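Long-range contacts in toll-like receptor 13 (Mus musculus, PDB 4Z0C), which recognises bacterial 23S ribosomal RNA through its leucine-rich repeat ectodomain, the part described here, and signals through MYD88 and TRAF6 to activate NF-kappa-B: residues E193-A198 with N219-T224; P226-L231 with K246-L251. One frame throughout, in Å; residues are numbered along the deposited sequence.

Interaction 1. Residues E193-A198 with N219-T224; sequences ELNFSA and NVYLKT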
ATOM      1  N   GLU A 193     -20.952 -21.927  43.111  1.00 50.93           N
ATOM      2  CA  GLU A 193     -21.073 -23.365  43.343  1.00 53.84           C
ATOM      3  C   GLU A 193     -21.084 -24.158  42.039  1.00 53.16           C
ATOM      4  O   GLU A 193     -21.461 -23.647  40.987  1.00 59.21           O
ATOM      5  CB  GLU A 193     -22.366 -23.663  44.118  1.00 58.36           C
ATOM      6  CG  GLU A 193     -23.556 -23.943  43.195  1.00 68.66           C
ATOM      7  CD  GLU A 193     -24.911 -23.809  43.868  1.00 77.83           C
ATOM      8  OE1 GLU A 193     -25.305 -22.668  44.200  1.00 80.22           O
ATOM      9  OE2 GLU A 193     -25.596 -24.842  44.039  1.00 80.73           O
ATOM     10  N   LEU A 194     -20.678 -25.416  42.122  1.00 47.71           N
ATOM     11  CA  LEU A 194     -20.791 -26.341  41.004  1.00 48.70           C
ATOM     12  C   LEU A 194     -21.496 -27.622  41.458  1.00 49.80           C
ATOM     13  O   LEU A 194     -21.101 -28.727  41.093  1.00 52.52           O
ATOM     14  CB  LEU A 194     -19.409 -26.661  40.412  1.00 44.52           C
ATOM     15  CG  LEU A 194     -18.854 -25.629  39.422  1.00 44.43           C
ATOM     16  CD1 LEU A 194     -17.442 -25.969  38.983  1.00 45.87           C
ATOM     17  CD2 LEU A 194     -19.765 -25.508  38.217  1.00 40.71           C
ATOM     18  N   ASN A 195     -22.545 -27.457  42.257  1.00 47.66           N
ATOM     19  CA  ASN A 195     -23.291 -28.582  42.815  1.00 43.51           C
ATOM     20  C   ASN A 195     -24.496 -28.940  41.938  1.00 43.08           C
ATOM     21  O   ASN A 195     -25.529 -28.268  41.988  1.00 46.21           O
ATOM     22  CB  ASN A 195     -23.741 -28.221  44.243  1.00 47.55           C
ATOM     23  CG  ASN A 195     -24.537 -29.326  44.916  1.00 51.81           C
ATOM     24  OD1 ASN A 195     -24.709 -30.420  44.366  1.00 51.44           O
ATOM     25  ND2 ASN A 195     -25.049 -29.034  46.111  1.00 54.71           N
ATOM     26  N   PHE A 196     -24.381 -30.005  41.151  1.00 39.53           N
ATOM     27  CA  PHE A 196     -25.472 -30.369  40.238  1.00 43.43           C
ATOM     28  C   PHE A 196     -26.391 -31.506  40.734  1.00 49.40           C
ATOM     29  O   PHE A 196     -26.998 -32.191  39.923  1.00 48.30           O
ATOM     30  CB  PHE A 196     -24.922 -30.737  38.847  1.00 44.66           C
ATOM     31  CG  PHE A 196     -24.489 -29.556  38.021  1.00 43.95           C
ATOM     32  CD1 PHE A 196     -23.259 -28.958  38.225  1.00 45.83           C
ATOM     33  CD2 PHE A 196     -25.308 -29.053  37.025  1.00 54.58           C
ATOM     34  CE1 PHE A 196     -22.851 -27.878  37.455  1.00 43.01           C
ATOM     35  CE2 PHE A 196     -24.907 -27.962  36.256  1.00 53.12           C
ATOM     36  CZ  PHE A 196     -23.671 -27.376  36.481  1.00 42.46           C
ATOM     37  N   SER A 197     -26.490 -31.704  42.047  1.00 57.73           N
ATOM     38  CA  SER A 197     -27.361 -32.743  42.636  1.00 52.58           C
ATOM     39  C   SER A 197     -28.785 -32.771  42.083  1.00 51.42           C
ATOM     40  O   SER A 197     -29.219 -33.764  41.502  1.00 58.80           O
ATOM     41  CB  SER A 197     -27.441 -32.556  44.152  1.00 51.11           C
ATOM     42  OG  SER A 197     -26.214 -32.909  44.767  1.00 55.49           O
ATOM     43  N   ALA A 198     -29.492 -31.657  42.227  1.00 44.34           N
ATOM     44  CA  ALA A 198     -30.898 -31.572  41.850  1.00 38.56           C
ATOM     45  C   ALA A 198     -31.133 -31.412  40.346  1.00 51.10           C
ATOM     46  O   ALA A 198     -32.272 -31.217  39.898  1.00 56.55           O
ATOM     47  CB  ALA A 198     -31.559 -30.435  42.602  1.00 42.40           C
ATOM     48  N   ASN A 219     -17.839 -26.180  46.655  1.00 60.72           N
ATOM     49  CA  ASN A 219     -19.054 -26.974  46.602  1.00 53.83           C
ATOM     50  C   ASN A 219     -19.249 -27.596  45.218  1.00 57.86           C
ATOM     51  O   ASN A 219     -19.915 -27.014  44.366  1.00 60.21           O
ATOM     52  CB  ASN A 219     -20.223 -26.045  46.919  1.00 57.43           C
ATOM     53  CG  ASN A 219     -21.262 -26.680  47.797  1.00 66.68           C
ATOM     54  OD1 ASN A 219     -21.364 -27.905  47.886  1.00 72.65           O
ATOM     55  ND2 ASN A 219     -22.053 -25.845  48.458  1.00 69.85           N
ATOM     56  N   VAL A 220     -18.685 -28.777  44.987  1.00 52.00           N
ATOM     57  CA  VAL A 220     -18.708 -29.373  43.654  1.00 43.25           C
ATOM     58  C   VAL A 220     -19.320 -30.763  43.662  1.00 43.89           C
ATOM     59  O   VAL A 220     -18.917 -31.619  44.444  1.00 52.97           O
ATOM     60  CB  VAL A 220     -17.289 -29.520  43.085  1.00 56.56           C
ATOM     61  CG1 VAL A 220     -17.357 -30.069  41.668  1.00 59.79           C
ATOM     62  CG2 VAL A 220     -16.552 -28.187  43.111  1.00 60.41           C
ATOM     63  N   TYR A 221     -20.290 -31.004  42.790  1.00 42.98           N
ATOM     64  CA  TYR A 221     -20.902 -32.320  42.725  1.00 45.16           C
ATOM     65  C   TYR A 221     -21.342 -32.653  41.315  1.00 43.97           C
ATOM     66  O   TYR A 221     -22.292 -32.059  40.797  1.00 35.21           O
ATOM     67  CB  TYR A 221     -22.107 -32.405  43.670  1.00 46.77           C
ATOM     68  CG  TYR A 221     -22.687 -33.800  43.791  1.00 52.41           C
ATOM     69  CD1 TYR A 221     -22.156 -34.719  44.697  1.00 51.31           C
ATOM     70  CD2 TYR A 221     -23.767 -34.201  43.003  1.00 56.88           C
ATOM     71  CE1 TYR A 221     -22.680 -35.998  44.815  1.00 49.32           C
ATOM     72  CE2 TYR A 221     -24.302 -35.483  43.118  1.00 53.62           C
ATOM     73  CZ  TYR A 221     -23.753 -36.375  44.029  1.00 51.33           C
ATOM     74  OH  TYR A 221     -24.272 -37.646  44.147  1.00 50.21           O
ATOM     75  N   LEU A 222     -20.691 -33.654  40.726  1.00 49.57           N
ATOM     76  CA  LEU A 222     -20.869 -33.945  39.305  1.00 50.35           C
ATOM     77  C   LEU A 222     -21.284 -35.396  38.996  1.00 54.77           C
ATOM     78  O   LEU A 222     -21.313 -35.785  37.826  1.00 50.54           O
ATOM     79  CB  LEU A 222     -19.584 -33.598  38.537  1.00 47.00           C
ATOM     80  CG  LEU A 222     -18.998 -32.178  38.647  1.00 44.76           C
ATOM     81  CD1 LEU A 222     -17.698 -32.096  37.867  1.00 40.78           C
ATOM     82  CD2 LEU A 222     -19.975 -31.099  38.181  1.00 39.54           C
ATOM     83  N   LYS A 223     -21.569 -36.191  40.034  1.00 62.13           N
ATOM     84  CA  LYS A 223     -22.035 -37.587  39.889  1.00 60.89           C
ATOM     85  C   LYS A 223     -23.166 -37.713  38.893  1.00 48.10           C
ATOM     86  O   LYS A 223     -23.221 -38.629  38.059  1.00 45.13           O
ATOM     87  CB  LYS A 223     -22.531 -38.112  41.243  1.00 72.81           C
ATOM     88  CG  LYS A 223     -23.655 -39.152  41.153  1.00 74.80           C
ATOM     89  CD  LYS A 223     -23.146 -40.576  41.266  1.00 75.93           C
ATOM     90  CE  LYS A 223     -24.103 -41.426  42.088  1.00 76.09           C
ATOM     91  NZ  LYS A 223     -23.394 -42.277  43.090  1.00 79.19           N
ATOM     92  N   THR A 224     -24.048 -36.734  38.974  1.00 42.85           N
ATOM     93  CA  THR A 224     -25.237 -36.663  38.167  1.00 42.63           C
ATOM     94  C   THR A 224     -24.975 -36.403  36.661  1.00 63.58           C
ATOM     95  O   THR A 224     -25.917 -36.377  35.855  1.00 61.34           O
ATOM     96  CB  THR A 224     -26.148 -35.594  38.776  1.00 52.29           C
ATOM     97  OG1 THR A 224     -27.514 -35.978  38.628  1.00 59.68           O
ATOM     98  CG2 THR A 224     -25.931 -34.291  38.101  1.00 48.98           C
TER

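Interaction 2. Residues P226-L231 with K246-L251; sequences PQLKSL and KHLQNL. With NAG (2-acetamido-2-deoxy-beta-D-glucopyranose), chain N.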
ATOM      1  N   PRO A 226     -22.996 -38.465  34.332  1.00 55.20           N
ATOM      2  CA  PRO A 226     -22.193 -39.681  34.154  1.00 47.80           C
ATOM      3  C   PRO A 226     -21.575 -39.821  32.765  1.00 43.96           C
ATOM      4  O   PRO A 226     -20.642 -40.613  32.603  1.00 43.00           O
ATOM      5  CB  PRO A 226     -23.212 -40.800  34.396  1.00 45.72           C
ATOM      6  CG  PRO A 226     -24.522 -40.203  33.976  1.00 37.13           C
ATOM      7  CD  PRO A 226     -24.446 -38.754  34.351  1.00 47.19           C
ATOM      8  N   GLN A 227     -22.106 -39.094  31.782  1.00 37.41           N
ATOM      9  CA  GLN A 227     -21.605 -39.169  30.412  1.00 40.85           C
ATOM     10  C   GLN A 227     -20.597 -38.051  30.052  1.00 47.59           C
ATOM     11  O   GLN A 227     -20.172 -37.939  28.898  1.00 48.58           O
ATOM     12  CB  GLN A 227     -22.780 -39.119  29.436  1.00 42.80           C
ATOM     13  CG  GLN A 227     -23.506 -40.440  29.282  1.00 51.31           C
ATOM     14  CD  GLN A 227     -22.551 -41.587  29.032  1.00 59.72           C
ATOM     15  OE1 GLN A 227     -22.200 -42.322  29.952  1.00 70.86           O
ATOM     16  NE2 GLN A 227     -22.133 -41.753  27.785  1.00 52.12           N
ATOM     17  N   LEU A 228     -20.225 -37.237  31.035  1.00 40.22           N
ATOM     18  CA  LEU A 228     -19.451 -36.021  30.795  1.00 36.26           C
ATOM     19  C   LEU A 228     -18.100 -36.291  30.143  1.00 39.12           C
ATOM     20  O   LEU A 228     -17.294 -37.061  30.669  1.00 40.30           O
ATOM     21  CB  LEU A 228     -19.264 -35.244  32.101  1.00 30.78           C
ATOM     22  CG  LEU A 228     -18.589 -33.876  31.995  1.00 32.55           C
ATOM     23  CD1 LEU A 228     -19.384 -32.977  31.102  1.00 23.01           C
ATOM     24  CD2 LEU A 228     -18.498 -33.240  33.356  1.00 36.69           C
ATOM     25  N   LYS A 229     -17.852 -35.646  29.001  1.00 30.86           N
ATOM     26  CA  LYS A 229     -16.620 -35.894  28.262  1.00 35.15           C
ATOM     27  C   LYS A 229     -15.569 -34.769  28.301  1.00 33.15           C
ATOM     28  O   LYS A 229     -14.380 -35.040  28.193  1.00 29.59           O
ATOM     29  CB  LYS A 229     -16.935 -36.233  26.811  1.00 36.54           C
ATOM     30  CG  LYS A 229     -17.623 -37.551  26.590  1.00 39.90           C
ATOM     31  CD  LYS A 229     -17.819 -37.787  25.099  1.00 46.54           C
ATOM     32  CE  LYS A 229     -18.629 -39.038  24.838  1.00 53.83           C
ATOM     33  NZ  LYS A 229     -18.725 -39.326  23.382  1.00 51.56           N
ATOM     34  N   SER A 230     -16.012 -33.519  28.384  1.00 31.45           N
ATOM     35  CA  SER A 230     -15.119 -32.375  28.480  1.00 27.12           C
ATOM     36  C   SER A 230     -15.584 -31.514  29.606  1.00 27.48           C
ATOM     37  O   SER A 230     -16.758 -31.137  29.660  1.00 30.09           O
ATOM     38  CB  SER A 230     -15.147 -31.484  27.223  1.00 37.72           C
ATOM     39  OG  SER A 230     -15.192 -32.243  26.035  1.00 54.41           O
ATOM     40  N   LEU A 231     -14.655 -31.149  30.474  1.00 26.52           N
ATOM     41  CA  LEU A 231     -14.982 -30.246  31.558  1.00 35.01           C
ATOM     42  C   LEU A 231     -14.076 -29.034  31.400  1.00 28.51           C
ATOM     43  O   LEU A 231     -12.871 -29.172  31.329  1.00 30.73           O
ATOM     44  CB  LEU A 231     -14.796 -30.940  32.925  1.00 30.70           C
ATOM     45  CG  LEU A 231     -15.014 -30.071  34.160  1.00 29.59           C
ATOM     46  CD1 LEU A 231     -16.422 -29.522  34.167  1.00 28.75           C
ATOM     47  CD2 LEU A 231     -14.721 -30.862  35.431  1.00 35.11           C
ATOM     48  N   LYS A 246     -14.059 -40.242  40.745  1.00 54.46           N
ATOM     49  CA  LYS A 246     -15.139 -41.218  40.638  1.00 57.35           C
ATOM     50  C   LYS A 246     -16.306 -40.681  39.836  1.00 59.30           C
ATOM     51  O   LYS A 246     -17.002 -41.433  39.153  1.00 65.06           O
ATOM     52  CB  LYS A 246     -15.613 -41.686  42.018  1.00 59.81           C
ATOM     53  CG  LYS A 246     -15.076 -43.059  42.397  1.00 62.73           C
ATOM     54  CD  LYS A 246     -16.150 -44.159  42.273  1.00 75.23           C
ATOM     55  CE  LYS A 246     -16.922 -44.142  40.928  1.00 64.16           C
ATOM     56  NZ  LYS A 246     -16.112 -44.586  39.749  1.00 56.37           N
ATOM     57  N   HIS A 247     -16.527 -39.377  39.927  1.00 57.62           N
ATOM     58  CA  HIS A 247     -17.619 -38.760  39.195  1.00 58.04           C
ATOM     59  C   HIS A 247     -17.237 -38.337  37.775  1.00 52.25           C
ATOM     60  O   HIS A 247     -18.054 -37.751  37.070  1.00 46.36           O
ATOM     61  CB  HIS A 247     -18.167 -37.574  39.989  1.00 62.29           C
ATOM     62  CG  HIS A 247     -18.747 -37.964  41.312  1.00 69.77           C
ATOM     63  ND1 HIS A 247     -18.682 -37.154  42.425  1.00 73.45           N
ATOM     64  CD2 HIS A 247     -19.415 -39.080  41.697  1.00 65.46           C
ATOM     65  CE1 HIS A 247     -19.277 -37.759  43.440  1.00 68.02           C
ATOM     66  NE2 HIS A 247     -19.736 -38.924  43.022  1.00 62.26           N
ATOM     67  N   LEU A 248     -16.006 -38.641  37.360  1.00 46.22           N
ATOM     68  CA  LEU A 248     -15.496 -38.181  36.059  1.00 45.37           C
ATOM     69  C   LEU A 248     -14.852 -39.290  35.234  1.00 43.40           C
ATOM     70  O   LEU A 248     -13.878 -39.047  34.530  1.00 38.10           O
ATOM     71  CB  LEU A 248     -14.470 -37.058  36.265  1.00 30.52           C
ATOM     72  CG  LEU A 248     -15.022 -35.837  37.011  1.00 34.39           C
ATOM     73  CD1 LEU A 248     -13.904 -34.931  37.549  1.00 34.90           C
ATOM     74  CD2 LEU A 248     -15.992 -35.059  36.121  1.00 29.07           C
ATOM     75  N   GLN A 249     -15.378 -40.503  35.318  1.00 38.40           N
ATOM     76  CA  GLN A 249     -14.705 -41.628  34.677  1.00 39.26           C
ATOM     77  C   GLN A 249     -14.898 -41.648  33.167  1.00 37.62           C
ATOM     78  O   GLN A 249     -14.201 -42.374  32.460  1.00 46.06           O
ATOM     79  CB  GLN A 249     -15.131 -42.962  35.293  1.00 38.03           C
ATOM     80  CG  GLN A 249     -14.616 -43.197  36.704  1.00 40.43           C
ATOM     81  CD  GLN A 249     -13.124 -43.423  36.765  1.00 49.66           C
ATOM     82  OE1 GLN A 249     -12.621 -44.440  36.283  1.00 52.95           O
ATOM     83  NE2 GLN A 249     -12.410 -42.505  37.412  1.00 50.11           N
ATOM     84  N   ASN A 250     -15.841 -40.864  32.666  1.00 32.88           N
ATOM     85  CA  ASN A 250     -15.992 -40.744  31.220  1.00 33.88           C
ATOM     86  C   ASN A 250     -15.257 -39.553  30.583  1.00 26.53           C
ATOM     87  O   ASN A 250     -15.313 -39.372  29.378  1.00 30.12           O
ATOM     88  CB  ASN A 250     -17.473 -40.720  30.828  1.00 51.69           C
ATOM     89  CG  ASN A 250     -18.056 -42.113  30.696  1.00 59.10           C
ATOM     90  OD1 ASN A 250     -17.441 -43.001  30.099  1.00 61.31           O
ATOM     91  ND2 ASN A 250     -19.245 -42.317  31.266  1.00 54.95           N
ATOM     92  N   LEU A 251     -14.577 -38.757  31.398  1.00 32.25           N
ATOM     93  CA  LEU A 251     -13.957 -37.535  30.932  1.00 36.77           C
ATOM     94  C   LEU A 251     -12.835 -37.799  29.914  1.00 41.86           C
ATOM     95  O   LEU A 251     -11.946 -38.616  30.154  1.00 47.86           O
ATOM     96  CB  LEU A 251     -13.449 -36.710  32.115  1.00 36.11           C
ATOM     97  CG  LEU A 251     -13.449 -35.194  31.856  1.00 37.19           C
ATOM     98  CD1 LEU A 251     -14.871 -34.666  31.785  1.00 29.50           C
ATOM     99  CD2 LEU A 251     -12.642 -34.437  32.898  1.00 40.55           C
TER
HETATM  100  C1  NAG N 906     -17.120 -31.132  23.438  1.00 39.87           C
HETATM  101  C2  NAG N 906     -16.524 -30.110  22.459  1.00 50.26           C
HETATM  102  C3  NAG N 906     -15.714 -30.779  21.364  1.00 50.23           C
HETATM  103  C4  NAG N 906     -14.651 -31.680  21.966  1.00 46.23           C
HETATM  104  C5  NAG N 906     -15.327 -32.687  22.882  1.00 46.52           C
HETATM  105  C6  NAG N 906     -14.242 -33.574  23.499  1.00 42.71           C
HETATM  106  C7  NAG N 906     -17.770 -28.062  22.142  1.00 49.70           C
HETATM  107  C8  NAG N 906     -18.605 -27.259  21.182  1.00 42.12           C
HETATM  108  N2  NAG N 906     -17.553 -29.326  21.809  1.00 53.92           N
HETATM  109  O3  NAG N 906     -15.146 -29.783  20.553  1.00 47.25           O
HETATM  110  O4  NAG N 906     -13.939 -32.376  20.961  1.00 45.58           O
HETATM  111  O5  NAG N 906     -16.113 -32.042  23.885  1.00 45.45           O
HETATM  112  O6  NAG N 906     -14.832 -34.599  24.261  1.00 38.96           O
HETATM  113  O7  NAG N 906     -17.323 -27.570  23.180  1.00 51.45           O

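Interaction 1. Residues E193-A198 with N219-T224
The ring of Y221 meets the backbone carbon of F196 at its edge, near the ring plane, while N195 OD1 and S197 OG approach it obliquely; one face carries, offset toward the rim, the backbone N of K223, two residues further along the same segment. The amide of N195 is turned 71° from that ring, and its OD1 lies 3.3 Å from CB of Y221. S197 OG comes closer to the ring itself, 3.3 Å from CD2 of Y221. At the edge of the F196 ring sits the carbonyl oxygen of Y221, and the methyl CD2 of L222 reaches CD1 of F196 obliquely at 3.9 Å.

The main chains run parallel, pairing L194 with V220 and N195 with Y221. This two-stranded sheet joins LRR 7 to LRR 8, away from the long row of repeat strands. L194 is gripped from both ends: its N gives to N219 O at 2.9 Å, and its O accepts from Y221 N at 3.0 Å. F196 N then binds Y221 O, also at 3.0 Å.

With CG of N195 anti to its backbone N (chi1 180°), OD1 swings toward the residues that follow and closes an Asx turn, accepting from S197 N at 3.2 Å. S197 OG adds a second bond to OD1, 2.9 Å long and on an in-plane lone pair, whereas the backbone donor stands above that plane. N195 carries no glycan in this structure. Beyond the pair, H247 meets the Y221 ring, and E193 is bound by H173.

Backbone bonds thus fix the alignment of the two repeats. Two donors on OD1 should limit rotation of the N195 amide beside Y221; F196 and L222, for their part, meet by apolar contact.

Interaction 2. Residues P226-L231 with K246-L251
K229 and L251 bring their CA atoms to 4.1 Å where the type I turn L248 to L251 enters the next coil, and the CA of L251 makes a C-H...O contact of 3.4 Å with the carbonyl O of L228. L228 and L251 hold equivalent positions in the leucine-rich repeat solenoid that forms this receptor's ectodomain: they begin the LxxLxL motif of LRR 9 and its counterpart in LRR 10, where M254 takes the second leucine position.

Their side chains lie side by side and point the same way, CG of L228 being 3.8 Å from CD1 of L251. That same methyl packs against CB of L231 at 3.9 Å, so L251 fills the angle between two leucines of the preceding coil. L248 adds its CD2, 4.2 Å from CD2 of L228, again running alongside. Together these leucines form a piece of the solenoid core, which continues to L207 of the preceding coil, touched by both L228 and L231.

On the concave face of strand 230-232, away from the leucine core, S230 faces an N-acetylglucosamine attached to the protein, which also has N206 as a neighbour. OG of S230 is modelled only 2.3 Å from the sugar O5, so the length of this hydrogen bond is doubtful.

The polar link across the coils comes from N250. With CG beside the backbone N (chi1 -84°), its amide is carried back toward the preceding repeat. The planes of the Q227 and N250 amides stand 70° apart, and the two groups are not hydrogen-bonded. Instead N250 ND2 donates to P226 O over 2.6 Å, nearly straight at 168°, with the acceptor oxygen lying in the asparagine's own amide plane.

Overall arrangement
Both contacts join one coil of the solenoid to the next, but at different places on its circumference. Interaction 1 holds the small sheet made by strands 194-195 and 220-221, and there the backbone does most of the bonding. Interaction 2 lies where a coil enters the long row of parallel strands; a single side-chain amide supplies its direct hydrogen bond, and leucines do the rest. Each is partly buried, with an apolar inner side and a polar outer one. The two meet through the core, where L222 packs on L248 and L231, and nearer the surface, where K223 lies against H247, so that the run from LRR 7 to LRR 10 is connected.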